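Transcriptional regulator (Corynebacterium diphtheriae, PDB 3LMM) is of unknown function but is probably a multi-domain transcriptional regulator that joins AlbA-like and RecG-C-terminal-like regions to helix-turn-helix-type modules. Local coordinates at residues Asp187-Ala192 with Cys264-Asp269; Asp236-Glu241 with Ser317-Val322; Thr471-Ala476 with Asn490-Ile495. All coordinates share one frame; numbering follows the deposited sequence.

Interaction 1: residues Asp187-Ala192 with Cys264-Asp269; sequences DARPAA and CLEQLD
R189 and E266 meet in a salt bridge in which a single guanidinium nitrogen serves both oxygens of the carboxylate. R189 NH2 lies 2.8 Å from E266 OE2 and 3.0 Å from E266 OE1. The bond to OE1 is nearly straight, 171° at the hydrogen. It uses the syn lone pair of that oxygen and stays in the guanidinium plane, so the acid comes up to the edge of the arginine rather than over its face. The two flat groups are turned about 31° against each other, and the side chains cross at roughly a right angle. R189 gets there through a bend at chi3 (75°), which swings the guanidinium round onto the acid, while E266 reaches out as an extended chain, a length that suits a residue bridging two helix starts. OE1 has a second grip from S263 OG, one residue before helix 264-278, so the carboxylate is tethered from its own side too.

The next shell is small and apolar. A191 CB lies beside E266 OE2, and the methyl of A192 passes E266 OE1 at 4.2 Å; alanines let the two backbones come close, with the CA atoms of A192 and E266 5.8 Å apart. L265 adds its CD1, 4.1 Å from A192 O. Because R189 is the N-cap residue of helix 190-199, the acid sits beside the positive end of that helix, which, together with the arginine, would favour its ionised form.

Farther out, R189 is backbone-bonded to F232, which also touches A192 and L265. Helix 226-232 thus packs against both segments, L195 and W199 of helix 190-199 continue the contact onto E266 and L265, and helix 298-311 backs C264 and L268.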
loop_
_atom_site.group_PDB
_atom_site.type_symbol
_atom_site.label_atom_id
_atom_site.label_comp_id
_atom_site.label_asym_id
_atom_site.label_seq_id
_atom_site.Cartn_x
_atom_site.Cartn_y
_atom_site.Cartn_z
ATOM N N ASP A 187 6.266 -22.678 -21.382
ATOM C CA ASP A 187 4.972 -22.055 -21.636
ATOM C C ASP A 187 5.047 -20.535 -21.531
ATOM O O ASP A 187 4.122 -19.837 -21.935
ATOM C CB ASP A 187 3.927 -22.595 -20.649
ATOM C CG ASP A 187 3.608 -24.072 -20.866
ATOM O OD1 ASP A 187 3.635 -24.840 -19.871
ATOM O OD2 ASP A 187 3.320 -24.464 -22.024
ATOM N N ALA A 188 6.149 -20.034 -20.986
ATOM C CA ALA A 188 6.348 -18.599 -20.836
ATOM C C ALA A 188 6.694 -17.962 -22.177
ATOM O O ALA A 188 7.684 -18.335 -22.815
ATOM C CB ALA A 188 7.456 -18.336 -19.844
ATOM N N ARG A 189 5.896 -16.987 -22.600
ATOM C CA ARG A 189 6.131 -16.330 -23.881
ATOM C C ARG A 189 7.316 -15.382 -23.801
ATOM O O ARG A 189 7.458 -14.629 -22.839
ATOM C CB ARG A 189 4.882 -15.555 -24.310
ATOM C CG ARG A 189 3.589 -16.149 -23.774
ATOM C CD ARG A 189 2.373 -15.529 -24.417
ATOM N NE ARG A 189 2.181 -16.025 -25.767
ATOM C CZ ARG A 189 2.012 -15.244 -26.824
ATOM N NH1 ARG A 189 1.835 -15.778 -28.030
ATOM N NH2 ARG A 189 2.033 -13.924 -26.678
ATOM N N PRO A 190 8.190 -15.414 -24.813
ATOM C CA PRO A 190 9.357 -14.529 -24.816
ATOM C C PRO A 190 8.963 -13.056 -24.777
ATOM O O PRO A 190 9.663 -12.231 -24.199
ATOM C CB PRO A 190 10.070 -14.910 -26.109
ATOM C CG PRO A 190 8.936 -15.405 -26.983
ATOM C CD PRO A 190 8.163 -16.252 -26.023
ATOM N N ALA A 191 7.831 -12.745 -25.395
ATOM C CA ALA A 191 7.330 -11.381 -25.439
ATOM C C ALA A 191 7.029 -10.866 -24.038
ATOM O O ALA A 191 7.297 -9.702 -23.707
ATOM C CB ALA A 191 6.072 -11.317 -26.285
ATOM N N ALA A 192 6.455 -11.740 -23.219
ATOM C CA ALA A 192 6.100 -11.399 -21.848
ATOM C C ALA A 192 7.373 -11.206 -21.037
ATOM O O ALA A 192 7.478 -10.270 -20.244
ATOM C CB ALA A 192 5.264 -12.506 -21.245
ATOM N N CYS A 264 -1.189 -11.689 -19.523
ATOM C CA CYS A 264 -1.708 -10.475 -18.902
ATOM C C CYS A 264 -0.733 -9.323 -19.046
ATOM O O CYS A 264 -1.142 -8.191 -19.278
ATOM C CB CYS A 264 -1.995 -10.704 -17.421
ATOM S SG CYS A 264 -3.561 -11.542 -17.083
ATOM N N LEU A 265 0.556 -9.608 -18.896
ATOM C CA LEU A 265 1.566 -8.570 -19.023
ATOM C C LEU A 265 1.502 -7.967 -20.423
ATOM O O LEU A 265 1.619 -6.747 -20.604
ATOM C CB LEU A 265 2.960 -9.142 -18.789
ATOM C CG LEU A 265 3.255 -9.633 -17.382
ATOM C CD1 LEU A 265 4.621 -10.295 -17.363
ATOM C CD2 LEU A 265 3.196 -8.484 -16.396
ATOM N N GLU A 266 1.327 -8.836 -21.415
ATOM C CA GLU A 266 1.239 -8.400 -22.795
ATOM C C GLU A 266 -0.052 -7.621 -22.964
ATOM O O GLU A 266 -0.069 -6.538 -23.557
ATOM C CB GLU A 266 1.259 -9.606 -23.723
ATOM C CG GLU A 266 2.627 -10.229 -23.831
ATOM C CD GLU A 266 2.616 -11.527 -24.599
ATOM O OE1 GLU A 266 2.185 -12.558 -24.031
ATOM O OE2 GLU A 266 3.035 -11.520 -25.777
ATOM N N GLN A 267 -1.136 -8.167 -22.430
ATOM C CA GLN A 267 -2.402 -7.484 -22.537
ATOM C C GLN A 267 -2.373 -6.172 -21.782
ATOM O O GLN A 267 -2.898 -5.172 -22.262
ATOM C CB GLN A 267 -3.532 -8.386 -22.047
ATOM C CG GLN A 267 -3.942 -9.413 -23.086
ATOM C CD GLN A 267 -5.121 -10.247 -22.638
ATOM O OE1 GLN A 267 -6.167 -9.718 -22.246
ATOM N NE2 GLN A 267 -4.967 -11.566 -22.704
ATOM N N LEU A 268 -1.748 -6.151 -20.612
ATOM C CA LEU A 268 -1.679 -4.900 -19.852
ATOM C C LEU A 268 -0.958 -3.846 -20.690
ATOM O O LEU A 268 -1.458 -2.737 -20.882
ATOM C CB LEU A 268 -0.913 -5.089 -18.549
ATOM C CG LEU A 268 -0.624 -3.763 -17.847
ATOM C CD1 LEU A 268 -1.766 -3.389 -16.901
ATOM C CD2 LEU A 268 0.681 -3.901 -17.072
ATOM N N ASP A 269 0.222 -4.210 -21.181
ATOM C CA ASP A 269 0.992 -3.305 -21.999
ATOM C C ASP A 269 0.164 -2.805 -23.182
ATOM O O ASP A 269 0.061 -1.603 -23.412
ATOM C CB ASP A 269 2.256 -3.988 -22.515
ATOM C CG ASP A 269 3.048 -3.094 -23.444
ATOM O OD1 ASP A 269 3.435 -1.987 -22.991
ATOM O OD2 ASP A 269 3.282 -3.492 -24.611
#

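Interaction 2: residues Asp236-Glu241 with Ser317-Val322; sequences DRTAIE and SEPIDV
P319 overlaps T238, its CB 3.7 Å from T238 CG2. The methyl faces the ring because CG2 lies anti to the backbone nitrogen; a rigid proline suits this entry to a strand, offering a compact hydrocarbon surface. From here the chains run side by side as parallel strands. I320 is bonded through both its amide and its carbonyl: I320 N to A239 O at 2.8 Å, and E241 N to I320 O at 3.1 Å, the latter with the donor almost in line with the C=O. This is the alternation of parallel pairing, in which one residue bonds to the two neighbours of its partner, I240.

On the face shared by the isoleucines, I240 lays CG1 3.5 Å from I320 CB, the branched side chains packing against each other over the sheet, under the helices. The other face carries E241 and D321; D321 is taken up by R323. Before the strands begin, R237 NE reaches S317 O only weakly, while its NH1 bonds R316 O.

The pair belongs to a mixed sheet, where strand 320-325 is also flanked by strand 330-336, through V333 and R334. Helices 298-311 and 264-278 cover the isoleucine face, with A308 and M309 on I320 and L271 on I240.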
loop_
_atom_site.group_PDB
_atom_site.type_symbol
_atom_site.label_atom_id
_atom_site.label_comp_id
_atom_site.label_asym_id
_atom_site.label_seq_id
_atom_site.Cartn_x
_atom_site.Cartn_y
_atom_site.Cartn_z
ATOM N N ASP A 236 -5.589 -17.422 -23.154
ATOM C CA ASP A 236 -6.560 -17.656 -24.210
ATOM C C ASP A 236 -7.894 -16.948 -23.994
ATOM O O ASP A 236 -8.956 -17.564 -24.087
ATOM C CB ASP A 236 -6.800 -19.163 -24.370
ATOM C CG ASP A 236 -5.509 -19.953 -24.497
ATOM O OD1 ASP A 236 -5.049 -20.531 -23.484
ATOM O OD2 ASP A 236 -4.942 -19.988 -25.612
ATOM N N ARG A 237 -7.830 -15.656 -23.692
ATOM C CA ARG A 237 -9.029 -14.849 -23.498
ATOM C C ARG A 237 -8.663 -13.416 -23.171
ATOM O O ARG A 237 -7.559 -13.131 -22.724
ATOM C CB ARG A 237 -9.923 -15.429 -22.399
ATOM C CG ARG A 237 -9.786 -14.856 -21.001
ATOM C CD ARG A 237 -11.132 -15.019 -20.322
ATOM N NE ARG A 237 -11.171 -14.789 -18.879
ATOM C CZ ARG A 237 -10.450 -15.462 -17.986
ATOM N NH1 ARG A 237 -10.574 -15.184 -16.689
ATOM N NH2 ARG A 237 -9.586 -16.395 -18.386
ATOM N N THR A 238 -9.594 -12.510 -23.418
ATOM C CA THR A 238 -9.342 -11.118 -23.158
ATOM C C THR A 238 -9.419 -10.834 -21.680
ATOM O O THR A 238 -10.395 -11.188 -21.014
ATOM C CB THR A 238 -10.333 -10.264 -23.917
ATOM O OG1 THR A 238 -10.092 -10.434 -25.316
ATOM C CG2 THR A 238 -10.184 -8.803 -23.546
ATOM N N ALA A 239 -8.377 -10.206 -21.155
ATOM C CA ALA A 239 -8.343 -9.890 -19.735
ATOM C C ALA A 239 -8.876 -8.496 -19.498
ATOM O O ALA A 239 -9.581 -8.245 -18.521
ATOM C CB ALA A 239 -6.919 -10.005 -19.212
ATOM N N ILE A 240 -8.549 -7.598 -20.418
ATOM C CA ILE A 240 -8.967 -6.210 -20.305
ATOM C C ILE A 240 -9.071 -5.617 -21.703
ATOM O O ILE A 240 -8.316 -5.992 -22.599
ATOM C CB ILE A 240 -7.919 -5.425 -19.475
ATOM C CG1 ILE A 240 -8.397 -4.024 -19.183
ATOM C CG2 ILE A 240 -6.589 -5.373 -20.214
ATOM C CD1 ILE A 240 -7.667 -3.403 -18.048
ATOM N N GLU A 241 -10.018 -4.712 -21.910
ATOM C CA GLU A 241 -10.164 -4.099 -23.228
ATOM C C GLU A 241 -10.670 -2.667 -23.118
ATOM O O GLU A 241 -11.275 -2.295 -22.119
ATOM C CB GLU A 241 -11.113 -4.934 -24.088
ATOM C CG GLU A 241 -12.446 -5.218 -23.425
ATOM C CD GLU A 241 -13.385 -6.018 -24.308
ATOM O OE1 GLU A 241 -13.012 -7.138 -24.736
ATOM O OE2 GLU A 241 -14.509 -5.531 -24.567
ATOM N N SER A 317 -15.364 -14.553 -16.317
ATOM C CA SER A 317 -15.022 -14.513 -17.733
ATOM C C SER A 317 -14.841 -13.099 -18.234
ATOM O O SER A 317 -13.754 -12.706 -18.668
ATOM C CB SER A 317 -16.114 -15.200 -18.546
ATOM O OG SER A 317 -16.256 -16.559 -18.161
ATOM N N GLU A 318 -15.928 -12.341 -18.161
ATOM C CA GLU A 318 -15.955 -10.959 -18.612
ATOM C C GLU A 318 -14.668 -10.176 -18.293
ATOM O O GLU A 318 -14.174 -10.188 -17.170
ATOM C CB GLU A 318 -17.219 -10.261 -18.057
ATOM C CG GLU A 318 -17.564 -10.464 -16.556
ATOM C CD GLU A 318 -18.408 -11.709 -16.235
ATOM O OE1 GLU A 318 -17.827 -12.802 -16.039
ATOM O OE2 GLU A 318 -19.656 -11.582 -16.176
ATOM N N PRO A 319 -14.102 -9.494 -19.302
ATOM C CA PRO A 319 -12.873 -8.713 -19.143
ATOM C C PRO A 319 -13.076 -7.419 -18.382
ATOM O O PRO A 319 -14.200 -6.953 -18.207
ATOM C CB PRO A 319 -12.444 -8.431 -20.583
ATOM C CG PRO A 319 -13.190 -9.462 -21.396
ATOM C CD PRO A 319 -14.515 -9.515 -20.710
ATOM N N ILE A 320 -11.972 -6.850 -17.919
ATOM C CA ILE A 320 -12.022 -5.581 -17.227
ATOM C C ILE A 320 -12.502 -4.661 -18.336
ATOM O O ILE A 320 -11.876 -4.583 -19.400
ATOM C CB ILE A 320 -10.615 -5.126 -16.772
ATOM C CG1 ILE A 320 -10.032 -6.138 -15.775
ATOM C CG2 ILE A 320 -10.688 -3.741 -16.164
ATOM C CD1 ILE A 320 -8.563 -5.906 -15.422
ATOM N N ASP A 321 -13.624 -3.995 -18.102
ATOM C CA ASP A 321 -14.190 -3.080 -19.081
ATOM C C ASP A 321 -13.675 -1.693 -18.765
ATOM O O ASP A 321 -14.014 -1.129 -17.723
ATOM C CB ASP A 321 -15.727 -3.094 -18.985
ATOM C CG ASP A 321 -16.395 -2.146 -19.970
ATOM O OD1 ASP A 321 -17.643 -1.999 -19.921
ATOM O OD2 ASP A 321 -15.674 -1.548 -20.798
ATOM N N VAL A 322 -12.828 -1.158 -19.639
ATOM C CA VAL A 322 -12.319 0.195 -19.447
ATOM C C VAL A 322 -12.785 1.035 -20.619
ATOM O O VAL A 322 -12.539 0.686 -21.771
ATOM C CB VAL A 322 -10.740 0.260 -19.314
ATOM C CG1 VAL A 322 -10.071 -0.647 -20.313
ATOM C CG2 VAL A 322 -10.261 1.696 -19.508
#

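Interaction 3: residues Thr471-Ala476 with Asn490-Ile495; sequences TTVAGA and NACREI
V473 turns CG1 anti to its own nitrogen (chi1 162°), and C492 sets SG anti to its carbonyl carbon (chi1 -50°); between them these two torsions bring V473 CG1 and C492 SG to 4.2 Å. A branched valine and a small sulfur-bearing side chain are both compact and apolar enough for such a buried place.

The rest of the contact gathers round the methyl of A491. Its CB lies 4.0 Å from A476 CB and 4.3 Å from A474 CB, while V473 O approaches the same carbon at 3.5 Å. All three alanines are short enough for the first turn of the helix to rest against the turn of the hairpin without any long side chain in the way. That turn is of type I', spanning V473 to A476, and both its central residues, A474 and G475, take positive phi, which is easy for glycine and less usual for alanine. Its geometry is clamped by the backbone pair V473 N to A476 O, 2.7 Å, and A476 N to V473 O, 3.2 Å, so V473 O has a partner within the hairpin.

L417, from helix 412-419, touches both V473 and C492, and L478 joins them too, extending the apolar patch. The surroundings belong to a family of the helix-turn-helix clan, and the short strands and helix 490-496 are consistent with such a module. The chemistry across the two segments is thus wholly van der Waals: with no directional bond between helix and hairpin, their fit rests on methyl and sulfur surfaces, and the hairpin's own backbone bonds keep the methyls of A474 and A476 in position.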
loop_
_atom_site.group_PDB
_atom_site.type_symbol
_atom_site.label_atom_id
_atom_site.label_comp_id
_atom_site.label_asym_id
_atom_site.label_seq_id
_atom_site.Cartn_x
_atom_site.Cartn_y
_atom_site.Cartn_z
ATOM N N THR A 471 2.996 23.085 7.259
ATOM C CA THR A 471 3.286 23.347 5.861
ATOM C C THR A 471 3.062 24.837 5.696
ATOM O O THR A 471 2.297 25.428 6.454
ATOM C CB THR A 471 2.342 22.577 4.939
ATOM O OG1 THR A 471 2.278 21.212 5.359
ATOM C CG2 THR A 471 2.846 22.630 3.514
ATOM N N THR A 472 3.730 25.447 4.724
ATOM C CA THR A 472 3.597 26.879 4.504
ATOM C C THR A 472 3.434 27.287 3.060
ATOM O O THR A 472 4.106 26.772 2.174
ATOM C CB THR A 472 4.812 27.651 5.031
ATOM O OG1 THR A 472 4.775 27.693 6.461
ATOM C CG2 THR A 472 4.816 29.074 4.483
ATOM N N VAL A 473 2.540 28.239 2.846
ATOM C CA VAL A 473 2.284 28.782 1.532
ATOM C C VAL A 473 2.200 30.279 1.693
ATOM O O VAL A 473 1.351 30.793 2.431
ATOM C CB VAL A 473 0.986 28.271 0.938
ATOM C CG1 VAL A 473 0.549 29.167 -0.200
ATOM C CG2 VAL A 473 1.196 26.852 0.442
ATOM N N ALA A 474 3.108 30.961 0.999
ATOM C CA ALA A 474 3.220 32.419 1.008
ATOM C C ALA A 474 3.606 32.914 2.391
ATOM O O ALA A 474 3.113 33.945 2.842
ATOM C CB ALA A 474 1.906 33.063 0.561
ATOM N N GLY A 475 4.479 32.170 3.063
ATOM C CA GLY A 475 4.928 32.578 4.380
ATOM C C GLY A 475 3.925 32.343 5.492
ATOM O O GLY A 475 4.160 32.709 6.645
ATOM N N ALA A 476 2.796 31.739 5.156
ATOM C CA ALA A 476 1.790 31.462 6.160
ATOM C C ALA A 476 1.425 29.995 6.095
ATOM O O ALA A 476 1.464 29.376 5.034
ATOM C CB ALA A 476 0.559 32.320 5.918
ATOM N N ASN A 490 -5.908 32.620 5.080
ATOM C CA ASN A 490 -6.190 33.641 4.068
ATOM C C ASN A 490 -5.197 33.648 2.920
ATOM O O ASN A 490 -5.489 34.174 1.849
ATOM C CB ASN A 490 -6.219 35.035 4.696
ATOM C CG ASN A 490 -7.393 35.229 5.632
ATOM O OD1 ASN A 490 -7.547 34.502 6.618
ATOM N ND2 ASN A 490 -8.232 36.219 5.330
ATOM N N ALA A 491 -4.023 33.072 3.149
ATOM C CA ALA A 491 -2.976 33.013 2.132
ATOM C C ALA A 491 -3.458 32.286 0.877
ATOM O O ALA A 491 -3.327 32.787 -0.246
ATOM C CB ALA A 491 -1.746 32.306 2.703
ATOM N N CYS A 492 -4.020 31.100 1.095
ATOM C CA CYS A 492 -4.532 30.240 0.037
ATOM C C CYS A 492 -5.866 30.727 -0.476
ATOM O O CYS A 492 -6.104 30.741 -1.677
ATOM C CB CYS A 492 -4.682 28.815 0.560
ATOM S SG CYS A 492 -3.210 28.206 1.396
ATOM N N ARG A 493 -6.746 31.108 0.438
ATOM C CA ARG A 493 -8.044 31.607 0.039
ATOM C C ARG A 493 -7.875 32.645 -1.059
ATOM O O ARG A 493 -8.634 32.660 -2.020
ATOM C CB ARG A 493 -8.761 32.239 1.223
ATOM C CG ARG A 493 -9.246 31.257 2.252
ATOM C CD ARG A 493 -9.939 31.985 3.383
ATOM N NE ARG A 493 -10.591 31.053 4.293
ATOM C CZ ARG A 493 -11.190 31.407 5.424
ATOM N NH1 ARG A 493 -11.221 32.681 5.793
ATOM N NH2 ARG A 493 -11.761 30.482 6.186
ATOM N N GLU A 494 -6.876 33.511 -0.930
ATOM C CA GLU A 494 -6.655 34.546 -1.938
ATOM C C GLU A 494 -6.262 33.966 -3.291
ATOM O O GLU A 494 -6.589 34.533 -4.331
ATOM C CB GLU A 494 -5.571 35.529 -1.482
ATOM C CG GLU A 494 -5.896 36.309 -0.211
ATOM C CD GLU A 494 -7.053 37.293 -0.371
ATOM O OE1 GLU A 494 -7.444 37.906 0.651
ATOM O OE2 GLU A 494 -7.561 37.459 -1.505
ATOM N N ILE A 495 -5.557 32.840 -3.273
ATOM C CA ILE A 495 -5.111 32.194 -4.503
ATOM C C ILE A 495 -6.276 31.436 -5.138
ATOM O O ILE A 495 -6.430 31.419 -6.359
ATOM C CB ILE A 495 -3.955 31.196 -4.224
ATOM C CG1 ILE A 495 -3.007 31.757 -3.152
ATOM C CG2 ILE A 495 -3.187 30.918 -5.505
ATOM C CD1 ILE A 495 -2.294 33.046 -3.529
#

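How the interactions relate
From the N terminus, 187-192 comes first and is paired with 264-269, closing a loop of 71 residues; within that loop lies 236-241, whose partner 317-322 comes only after 264-269. Interactions 1 and 2 therefore cross. They also touch: Q267 of 264-269 grips the approach to strand 240-245, with OE1 2.5 Å from A239 N and NE2 3.0 Å from R237 O as probable hydrogen bonds, tying the helix pair to the mixed sheet. Interaction 3 closes a short loop of 13 residues later on, in series with both, its nearest atoms about 33 Å from either, and ties a hairpin to a helix of the DUF5635 region.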